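Local coordinates for D-glyceraldehyde dehydrogenase (NADP(+)) (Thermoplasma acidophilum, PDB 5IZD), which oxidises D-glyceraldehyde to (R)-glycerate with NADP(+) in the non-phosphorylated Entner-Doudoroff pathway of Thermoplasma acidophilum, at residues 54-59 / 192-197; 79-84 / 181-186; 292-297 / 389-394. One frame throughout, in Å; residues are numbered along the deposited sequence.

Interaction 1 of 3, residues 54-59 / 192-197; sequences WAWNDL and GVPKGV
The backbone oxygen of W56, whose indole lies against P194 and V197, accepts a hydrogen bond from NH1 of R64 and a weak one from the backbone N of L59. This polar grip stays within helix 39-77; the contact with 192-197 is wholly apolar. V197 puts its CG1 methyl squarely over one indole face, 3.4 Å from the centroid of the five-membered ring and 12° off its normal, a CH-pi contact in which CG1 comes within 3.3 Å of W56 CE2. Because CG of W56 is anti to the backbone N (chi1 -171°), the indole reaches out from the helix. P194 approaches obliquely at the six-membered end, its CD 3.4 Å from W56 CZ3; a rigid proline ring and a branched valine suit a broad flat partner. Both come from a type II beta turn, closed by V197 N to P194 O at 3.1 Å, whose third residue, G196, takes a positive phi that favours glycine. G192, also at positive phi, ends helix 178-190 in a Schellman motif. From the turn the chain runs toward strand 198-200, with V197 paired by its backbone to V169, while L163 of helix 153-164 packs on both W56 and V197.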
loop_
_atom_site.group_PDB
_atom_site.type_symbol
_atom_site.label_atom_id
_atom_site.label_comp_id
_atom_site.label_asym_id
_atom_site.label_seq_id
_atom_site.Cartn_x
_atom_site.Cartn_y
_atom_site.Cartn_z
ATOM N N TRP A 54 15.667 16.506 -17.067
ATOM C CA TRP A 54 15.101 15.439 -17.926
ATOM C C TRP A 54 15.952 14.179 -18.085
ATOM O O TRP A 54 15.451 13.054 -17.953
ATOM C CB TRP A 54 14.601 15.974 -19.285
ATOM C CG TRP A 54 13.275 16.563 -19.112
ATOM C CD1 TRP A 54 12.943 17.889 -19.144
ATOM C CD2 TRP A 54 12.073 15.841 -18.762
ATOM N NE1 TRP A 54 11.588 18.033 -18.872
ATOM C CE2 TRP A 54 11.034 16.799 -18.629
ATOM C CE3 TRP A 54 11.790 14.487 -18.533
ATOM C CZ2 TRP A 54 9.720 16.446 -18.301
ATOM C CZ3 TRP A 54 10.474 14.124 -18.197
ATOM C CH2 TRP A 54 9.457 15.109 -18.084
ATOM N N ALA A 55 17.210 14.377 -18.294
ATOM C CA ALA A 55 18.205 13.299 -18.378
ATOM C C ALA A 55 18.449 12.564 -17.051
ATOM O O ALA A 55 18.776 11.368 -17.072
ATOM C CB ALA A 55 19.543 13.880 -18.870
ATOM N N TRP A 56 18.296 13.253 -15.908
ATOM C CA TRP A 56 18.333 12.568 -14.597
ATOM C C TRP A 56 17.020 11.760 -14.380
ATOM O O TRP A 56 17.055 10.570 -14.041
ATOM C CB TRP A 56 18.579 13.581 -13.479
ATOM C CG TRP A 56 18.848 13.053 -12.100
ATOM C CD1 TRP A 56 18.109 13.327 -10.975
ATOM C CD2 TRP A 56 19.892 12.179 -11.675
ATOM N NE1 TRP A 56 18.642 12.714 -9.885
ATOM C CE2 TRP A 56 19.740 11.999 -10.277
ATOM C CE3 TRP A 56 20.956 11.548 -12.324
ATOM C CZ2 TRP A 56 20.591 11.202 -9.516
ATOM C CZ3 TRP A 56 21.830 10.764 -11.554
ATOM C CH2 TRP A 56 21.617 10.587 -10.146
ATOM N N ASN A 57 15.879 12.384 -14.607
ATOM C CA ASN A 57 14.608 11.624 -14.585
ATOM C C ASN A 57 14.728 10.334 -15.464
ATOM O O ASN A 57 14.441 9.193 -15.018
ATOM C CB ASN A 57 13.452 12.494 -15.076
ATOM C CG ASN A 57 12.107 11.743 -15.070
ATOM O OD1 ASN A 57 11.530 11.533 -14.055
ATOM N ND2 ASN A 57 11.671 11.309 -16.208
ATOM N N ASP A 58 15.146 10.539 -16.695
ATOM C CA ASP A 58 15.186 9.486 -17.718
ATOM C C ASP A 58 16.223 8.337 -17.482
ATOM O O ASP A 58 16.041 7.271 -18.062
ATOM C CB ASP A 58 15.386 10.118 -19.139
ATOM C CG ASP A 58 14.081 10.752 -19.701
ATOM O OD1 ASP A 58 13.039 10.767 -19.030
ATOM O OD2 ASP A 58 14.093 11.274 -20.828
ATOM N N LEU A 59 17.252 8.522 -16.648
ATOM C CA LEU A 59 18.092 7.388 -16.231
ATOM C C LEU A 59 17.351 6.264 -15.506
ATOM O O LEU A 59 17.798 5.126 -15.523
ATOM C CB LEU A 59 19.206 7.845 -15.264
ATOM C CG LEU A 59 20.473 8.549 -15.716
ATOM C CD1 LEU A 59 21.443 8.598 -14.518
ATOM C CD2 LEU A 59 21.104 7.822 -16.872
ATOM N N GLY A 192 30.040 9.938 -9.419
ATOM C CA GLY A 192 29.468 10.094 -10.776
ATOM C C GLY A 192 28.138 10.820 -10.953
ATOM O O GLY A 192 27.527 10.710 -12.023
ATOM N N VAL A 193 27.667 11.576 -9.954
ATOM C CA VAL A 193 26.451 12.393 -10.169
ATOM C C VAL A 193 26.679 13.301 -11.392
ATOM O O VAL A 193 27.610 14.027 -11.390
ATOM C CB VAL A 193 26.089 13.266 -8.943
ATOM C CG1 VAL A 193 24.988 14.257 -9.289
ATOM C CG2 VAL A 193 25.625 12.380 -7.820
ATOM N N PRO A 194 25.802 13.259 -12.410
ATOM C CA PRO A 194 26.040 14.116 -13.578
ATOM C C PRO A 194 25.980 15.630 -13.288
ATOM O O PRO A 194 25.344 16.052 -12.284
ATOM C CB PRO A 194 24.928 13.728 -14.553
ATOM C CG PRO A 194 24.335 12.461 -14.053
ATOM C CD PRO A 194 24.562 12.485 -12.546
ATOM N N LYS A 195 26.553 16.437 -14.201
ATOM C CA LYS A 195 26.651 17.896 -14.008
ATOM C C LYS A 195 25.270 18.539 -14.000
ATOM O O LYS A 195 24.401 18.206 -14.785
ATOM C CB LYS A 195 27.653 18.595 -15.016
ATOM C CG LYS A 195 27.019 19.201 -16.261
ATOM C CD LYS A 195 27.975 19.918 -17.184
ATOM C CE LYS A 195 27.192 20.653 -18.263
ATOM N N GLY A 196 25.039 19.424 -13.048
ATOM C CA GLY A 196 23.719 20.032 -12.852
ATOM C C GLY A 196 22.793 19.310 -11.888
ATOM O O GLY A 196 21.895 19.926 -11.376
ATOM N N VAL A 197 22.988 18.010 -11.658
ATOM C CA VAL A 197 22.055 17.224 -10.839
ATOM C C VAL A 197 22.143 17.630 -9.378
ATOM O O VAL A 197 21.140 17.612 -8.680
ATOM C CB VAL A 197 22.271 15.714 -11.013
ATOM C CG1 VAL A 197 21.396 14.883 -10.032
ATOM C CG2 VAL A 197 21.927 15.340 -12.427
#

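Interaction 2 of 3, residues 79-84 / 181-186; sequences RAELEN and AEWIVR
E81 and W183 make the hydrogen bond that crosses between 79-84 and 181-186. W183 NE1 donates to E81 OE1 at 3.0 Å, nearly straight at 166°; the oxygen lies in the indole plane and accepts the N-H through its anti lone pair, with the carboxylate turned 79° from the ring. A glutamate suits this solvent-facing position: its extended chain reaches the N-H of an otherwise buried indole and satisfies it.

The apolar part centres on the flat of the same ring. A chi1 of -176° carries the indole of W183 across to helix 79-90, where its face meets L82. L82 CB sits over the six-membered ring, 3.7 Å from its centroid and displaced toward the rim, a CH-pi contact; the methyls CD1 and CD2 pack against the CE3-CZ3 side of the ring. I184 adds a looser touch, its CG1 4.4 Å from L82 CD2.

Charge pairing runs along helix 79-90 itself: R79 presents NE and NH1 side-on to E83 OE2, with NH1 at 2.8 Å, and its NH2 reaches D102 of helix 94-112.

The axes of the two short helical segments run nearly antiparallel (161°) and come within 10.4 Å. Residues 79-84 belong to a predicted coiled coil, while helix 178-190 joins parallel strands 168-172 and 198-200 as the crossover of a beta-alpha-beta unit, characteristic of the Rossmann-like coenzyme-binding domain of aldehyde dehydrogenases.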
loop_
_atom_site.group_PDB
_atom_site.type_symbol
_atom_site.label_atom_id
_atom_site.label_comp_id
_atom_site.label_asym_id
_atom_site.label_seq_id
_atom_site.Cartn_x
_atom_site.Cartn_y
_atom_site.Cartn_z
ATOM N N ARG A 79 35.509 7.525 5.846
ATOM C CA ARG A 79 34.680 7.989 6.966
ATOM C C ARG A 79 35.369 8.827 8.004
ATOM O O ARG A 79 34.849 9.803 8.441
ATOM C CB ARG A 79 33.850 6.884 7.607
ATOM C CG ARG A 79 34.591 5.731 8.216
ATOM C CD ARG A 79 33.638 4.794 8.922
ATOM N NE ARG A 79 32.997 5.461 10.014
ATOM C CZ ARG A 79 31.839 5.138 10.544
ATOM N NH1 ARG A 79 31.394 5.831 11.555
ATOM N NH2 ARG A 79 31.131 4.127 10.080
ATOM N N ALA A 80 36.558 8.415 8.369
ATOM C CA ALA A 80 37.393 9.163 9.296
ATOM C C ALA A 80 37.493 10.666 8.985
ATOM O O ALA A 80 37.429 11.478 9.901
ATOM C CB ALA A 80 38.813 8.565 9.344
ATOM N N GLU A 81 37.641 11.033 7.719
ATOM C CA GLU A 81 37.735 12.445 7.345
ATOM C C GLU A 81 36.441 13.209 7.733
ATOM O O GLU A 81 36.461 14.335 8.251
ATOM C CB GLU A 81 38.008 12.583 5.848
ATOM C CG GLU A 81 39.378 12.065 5.388
ATOM C CD GLU A 81 39.500 12.152 3.853
ATOM O OE1 GLU A 81 38.538 12.646 3.193
ATOM O OE2 GLU A 81 40.494 11.689 3.282
ATOM N N LEU A 82 35.314 12.567 7.579
ATOM C CA LEU A 82 34.067 13.201 7.931
ATOM C C LEU A 82 33.850 13.310 9.440
ATOM O O LEU A 82 33.364 14.326 9.909
ATOM C CB LEU A 82 32.890 12.450 7.286
ATOM C CG LEU A 82 31.560 13.112 7.598
ATOM C CD1 LEU A 82 31.505 14.556 7.118
ATOM C CD2 LEU A 82 30.456 12.316 6.928
ATOM N N GLU A 83 34.276 12.303 10.165
ATOM C CA GLU A 83 34.212 12.257 11.602
ATOM C C GLU A 83 35.005 13.438 12.178
ATOM O O GLU A 83 34.564 14.138 13.036
ATOM C CB GLU A 83 34.754 10.925 12.075
ATOM C CG GLU A 83 33.735 9.787 11.993
ATOM C CD GLU A 83 34.317 8.411 12.191
ATOM O OE1 GLU A 83 35.479 8.258 12.571
ATOM O OE2 GLU A 83 33.611 7.446 11.970
ATOM N N ASN A 84 36.192 13.641 11.647
ATOM C CA ASN A 84 37.033 14.754 12.009
ATOM C C ASN A 84 36.436 16.132 11.740
ATOM O O ASN A 84 36.511 17.013 12.583
ATOM C CB ASN A 84 38.418 14.608 11.348
ATOM C CG ASN A 84 39.187 13.403 11.879
ATOM O OD1 ASN A 84 38.934 12.921 12.998
ATOM N ND2 ASN A 84 40.118 12.900 11.088
ATOM N N ALA A 181 28.989 19.362 4.796
ATOM C CA ALA A 181 28.109 19.293 3.639
ATOM C C ALA A 181 28.957 19.211 2.362
ATOM O O ALA A 181 28.700 18.420 1.476
ATOM C CB ALA A 181 27.216 20.502 3.603
ATOM N N GLU A 182 29.971 20.064 2.298
ATOM C CA GLU A 182 30.831 20.124 1.133
ATOM C C GLU A 182 31.469 18.800 0.937
ATOM O O GLU A 182 31.638 18.374 -0.173
ATOM C CB GLU A 182 31.960 21.137 1.292
ATOM C CG GLU A 182 32.624 21.443 -0.046
ATOM C CD GLU A 182 34.064 21.782 0.046
ATOM O OE1 GLU A 182 34.776 21.104 0.832
ATOM O OE2 GLU A 182 34.494 22.734 -0.685
ATOM N N TRP A 183 31.921 18.198 2.023
ATOM C CA TRP A 183 32.623 16.918 1.928
ATOM C C TRP A 183 31.693 15.777 1.367
ATOM O O TRP A 183 32.093 14.997 0.470
ATOM C CB TRP A 183 33.239 16.574 3.270
ATOM C CG TRP A 183 34.070 15.346 3.306
ATOM C CD1 TRP A 183 35.414 15.291 3.211
ATOM C CD2 TRP A 183 33.609 13.959 3.454
ATOM N NE1 TRP A 183 35.842 13.983 3.304
ATOM C CE2 TRP A 183 34.764 13.152 3.490
ATOM C CE3 TRP A 183 32.369 13.359 3.597
ATOM C CZ2 TRP A 183 34.705 11.756 3.608
ATOM C CZ3 TRP A 183 32.285 11.942 3.744
ATOM C CH2 TRP A 183 33.456 11.167 3.737
ATOM N N ILE A 184 30.458 15.757 1.829
ATOM C CA ILE A 184 29.467 14.796 1.346
ATOM C C ILE A 184 29.171 15.010 -0.115
ATOM O O ILE A 184 29.209 14.056 -0.880
ATOM C CB ILE A 184 28.171 14.857 2.191
ATOM C CG1 ILE A 184 28.476 14.284 3.569
ATOM C CG2 ILE A 184 27.052 14.050 1.546
ATOM C CD1 ILE A 184 27.487 14.662 4.624
ATOM N N VAL A 185 28.947 16.266 -0.493
ATOM C CA VAL A 185 28.711 16.661 -1.870
ATOM C C VAL A 185 29.828 16.176 -2.794
ATOM O O VAL A 185 29.554 15.660 -3.883
ATOM C CB VAL A 185 28.524 18.200 -2.000
ATOM C CG1 VAL A 185 28.569 18.658 -3.456
ATOM C CG2 VAL A 185 27.179 18.620 -1.369
ATOM N N ARG A 186 31.067 16.365 -2.353
ATOM C CA ARG A 186 32.247 15.952 -3.127
ATOM C C ARG A 186 32.207 14.425 -3.302
ATOM O O ARG A 186 32.447 13.953 -4.403
ATOM C CB ARG A 186 33.546 16.448 -2.477
ATOM C CG ARG A 186 34.860 16.161 -3.249
ATOM C CD ARG A 186 36.062 16.878 -2.628
ATOM N NE ARG A 186 35.995 18.348 -2.778
ATOM C CZ ARG A 186 36.401 19.062 -3.851
ATOM N NH1 ARG A 186 36.940 18.490 -4.936
ATOM N NH2 ARG A 186 36.273 20.403 -3.841
#

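Interaction 3 of 3, residues 292-297 / 389-394; sequences DIYDTF and ARKISS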
loop_
_atom_site.group_PDB
_atom_site.type_symbol
_atom_site.label_atom_id
_atom_site.label_comp_id
_atom_site.label_asym_id
_atom_site.label_seq_id
_atom_site.Cartn_x
_atom_site.Cartn_y
_atom_site.Cartn_z
ATOM N N ASP A 292 5.331 10.030 43.642
ATOM C CA ASP A 292 5.896 8.907 44.435
ATOM C C ASP A 292 7.437 8.736 44.300
ATOM O O ASP A 292 8.094 8.310 45.245
ATOM C CB ASP A 292 5.225 7.578 44.041
ATOM C CG ASP A 292 3.694 7.500 44.400
ATOM O OD1 ASP A 292 3.141 8.447 45.008
ATOM O OD2 ASP A 292 3.051 6.485 44.050
ATOM N N ILE A 293 8.002 9.047 43.137
ATOM C CA ILE A 293 9.417 8.796 42.865
ATOM C C ILE A 293 10.239 10.061 42.468
ATOM O O ILE A 293 11.418 9.932 42.207
ATOM C CB ILE A 293 9.650 7.706 41.766
ATOM C CG1 ILE A 293 8.876 8.040 40.501
ATOM C CG2 ILE A 293 9.277 6.320 42.254
ATOM C CD1 ILE A 293 9.410 7.420 39.230
ATOM N N TYR A 294 9.605 11.232 42.405
ATOM C CA TYR A 294 10.206 12.477 41.988
ATOM C C TYR A 294 11.487 12.769 42.789
ATOM O O TYR A 294 12.502 13.113 42.192
ATOM C CB TYR A 294 9.195 13.630 42.114
ATOM C CG TYR A 294 9.722 15.005 41.751
ATOM C CD1 TYR A 294 10.424 15.768 42.693
ATOM C CD2 TYR A 294 9.555 15.537 40.487
ATOM C CE1 TYR A 294 10.938 17.019 42.379
ATOM C CE2 TYR A 294 10.088 16.794 40.144
ATOM C CZ TYR A 294 10.754 17.529 41.095
ATOM O OH TYR A 294 11.311 18.759 40.823
ATOM N N ASP A 295 11.452 12.583 44.105
ATOM C CA ASP A 295 12.619 12.957 44.943
ATOM C C ASP A 295 13.847 12.084 44.679
ATOM O O ASP A 295 14.951 12.615 44.463
ATOM C CB ASP A 295 12.279 12.938 46.435
ATOM C CG ASP A 295 11.274 14.021 46.824
ATOM O OD1 ASP A 295 11.315 15.166 46.322
ATOM O OD2 ASP A 295 10.416 13.732 47.660
ATOM N N THR A 296 13.653 10.758 44.666
ATOM C CA THR A 296 14.749 9.847 44.272
ATOM C C THR A 296 15.208 10.081 42.850
ATOM O O THR A 296 16.447 10.177 42.617
ATOM C CB THR A 296 14.402 8.368 44.394
ATOM O OG1 THR A 296 14.170 8.103 45.750
ATOM C CG2 THR A 296 15.581 7.482 44.000
ATOM N N PHE A 297 14.246 10.205 41.927
ATOM C CA PHE A 297 14.586 10.439 40.525
ATOM C C PHE A 297 15.475 11.700 40.350
ATOM O O PHE A 297 16.565 11.625 39.763
ATOM C CB PHE A 297 13.345 10.517 39.624
ATOM C CG PHE A 297 13.672 10.489 38.153
ATOM C CD1 PHE A 297 14.042 11.640 37.478
ATOM C CD2 PHE A 297 13.639 9.307 37.449
ATOM C CE1 PHE A 297 14.347 11.608 36.128
ATOM C CE2 PHE A 297 13.958 9.261 36.108
ATOM C CZ PHE A 297 14.291 10.408 35.440
ATOM N N ALA A 389 11.729 20.353 35.769
ATOM C CA ALA A 389 11.024 19.174 36.178
ATOM C C ALA A 389 9.808 19.551 37.023
ATOM O O ALA A 389 9.815 20.534 37.761
ATOM C CB ALA A 389 11.917 18.236 36.957
ATOM N N ARG A 390 8.758 18.746 36.893
ATOM C CA ARG A 390 7.518 18.958 37.625
ATOM C C ARG A 390 6.882 17.621 37.990
ATOM O O ARG A 390 7.046 16.628 37.281
ATOM C CB ARG A 390 6.543 19.796 36.796
ATOM C CG ARG A 390 5.265 20.167 37.529
ATOM C CD ARG A 390 4.133 20.456 36.557
ATOM N NE ARG A 390 2.925 20.911 37.240
ATOM C CZ ARG A 390 1.904 20.122 37.557
ATOM N NH1 ARG A 390 1.940 18.832 37.250
ATOM N NH2 ARG A 390 0.845 20.621 38.179
ATOM N N LYS A 391 6.157 17.606 39.102
ATOM C CA LYS A 391 5.482 16.383 39.588
ATOM C C LYS A 391 4.247 16.121 38.775
ATOM O O LYS A 391 3.640 17.061 38.265
ATOM C CB LYS A 391 5.041 16.496 41.040
ATOM C CG LYS A 391 6.179 16.426 42.035
ATOM C CD LYS A 391 5.772 16.792 43.462
ATOM C CE LYS A 391 7.027 17.018 44.272
ATOM N NZ LYS A 391 6.614 17.190 45.686
ATOM N N ILE A 392 3.898 14.846 38.643
ATOM C CA ILE A 392 2.579 14.463 38.214
ATOM C C ILE A 392 1.984 13.357 39.150
ATOM O O ILE A 392 2.718 12.700 39.917
ATOM C CB ILE A 392 2.558 13.974 36.755
ATOM C CG1 ILE A 392 3.498 12.766 36.598
ATOM C CG2 ILE A 392 2.851 15.120 35.777
ATOM C CD1 ILE A 392 3.449 12.079 35.258
ATOM N N SER A 393 0.652 13.171 39.064
ATOM C CA SER A 393 -0.095 12.208 39.913
ATOM C C SER A 393 -1.319 11.485 39.259
ATOM O O SER A 393 -1.926 10.627 39.891
ATOM C CB SER A 393 -0.574 12.913 41.182
ATOM O OG SER A 393 -1.488 13.940 40.863
ATOM N N SER A 394 -1.657 11.835 38.023
ATOM C CA SER A 394 -2.651 11.115 37.267
ATOM C C SER A 394 -2.287 11.045 35.795
ATOM O O SER A 394 -1.574 11.909 35.243
ATOM C CB SER A 394 -4.046 11.718 37.504
ATOM O OG SER A 394 -4.442 12.628 36.516
HETATM O O HOH W 1 9.768 17.365 46.562
#
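Y294 lays one face of its ring against the side chain of K391, and here the contact is tightest. The lysine CG stands over the ring, 4.1 Å from its centroid and 25° off the normal, a CH-pi contact, and CE follows at 3.9 Å from Y294 CD1. Extended beyond CG, the lysine uses its aliphatic length as a lid and still delivers its ammonium to the surface. Near the phenol end, A389 CB lies 3.9 Å from Y294 CE2; so small a residue lets the ring come up close to the strand. With chi1 at 178°, the phenol of Y294 swings off the first turn of its helix toward strand 386-392. That strand runs parallel to strand 284-290, which leads through a short turn into helix 294-305; the helix thus packs on the mixed sheet of the aldehyde dehydrogenase catalytic domain, with F297 turned to L287 and V289. The outer side is looser and wetter. A water donates to D295 OD1 at 2.7 Å and accepts a weak bond from K391 NZ, bridging opposite charges whose atoms, D295 OD1 and K391 NZ, stay 5.2 Å apart. Between A389 and K391, R390 points its CB away from 292-297, and its guanidinium forms a salt bridge with E397.

How the interactions relate
From the N terminus, the chain first passes through 54-59 in the long helix 39-77, then directly into helix 79-90, which carries 79-84. Helix 178-190 brings back 181-186 and closes interaction 2; the loop just beyond that helix, 192-197, then closes interaction 1. The shorter loop therefore lies within the longer one, and both fasten the N-terminal helices to the same crossover region of the coenzyme-binding domain, their centres 23 Å apart without touching. Interaction 3 follows in series: it opens at 292-297 and closes its own loop at 389-394, joining helix 294-305 to strand 386-392 in the catalytic domain. Its centre is about 57 Å from that of interaction 1, across the centre of the chain.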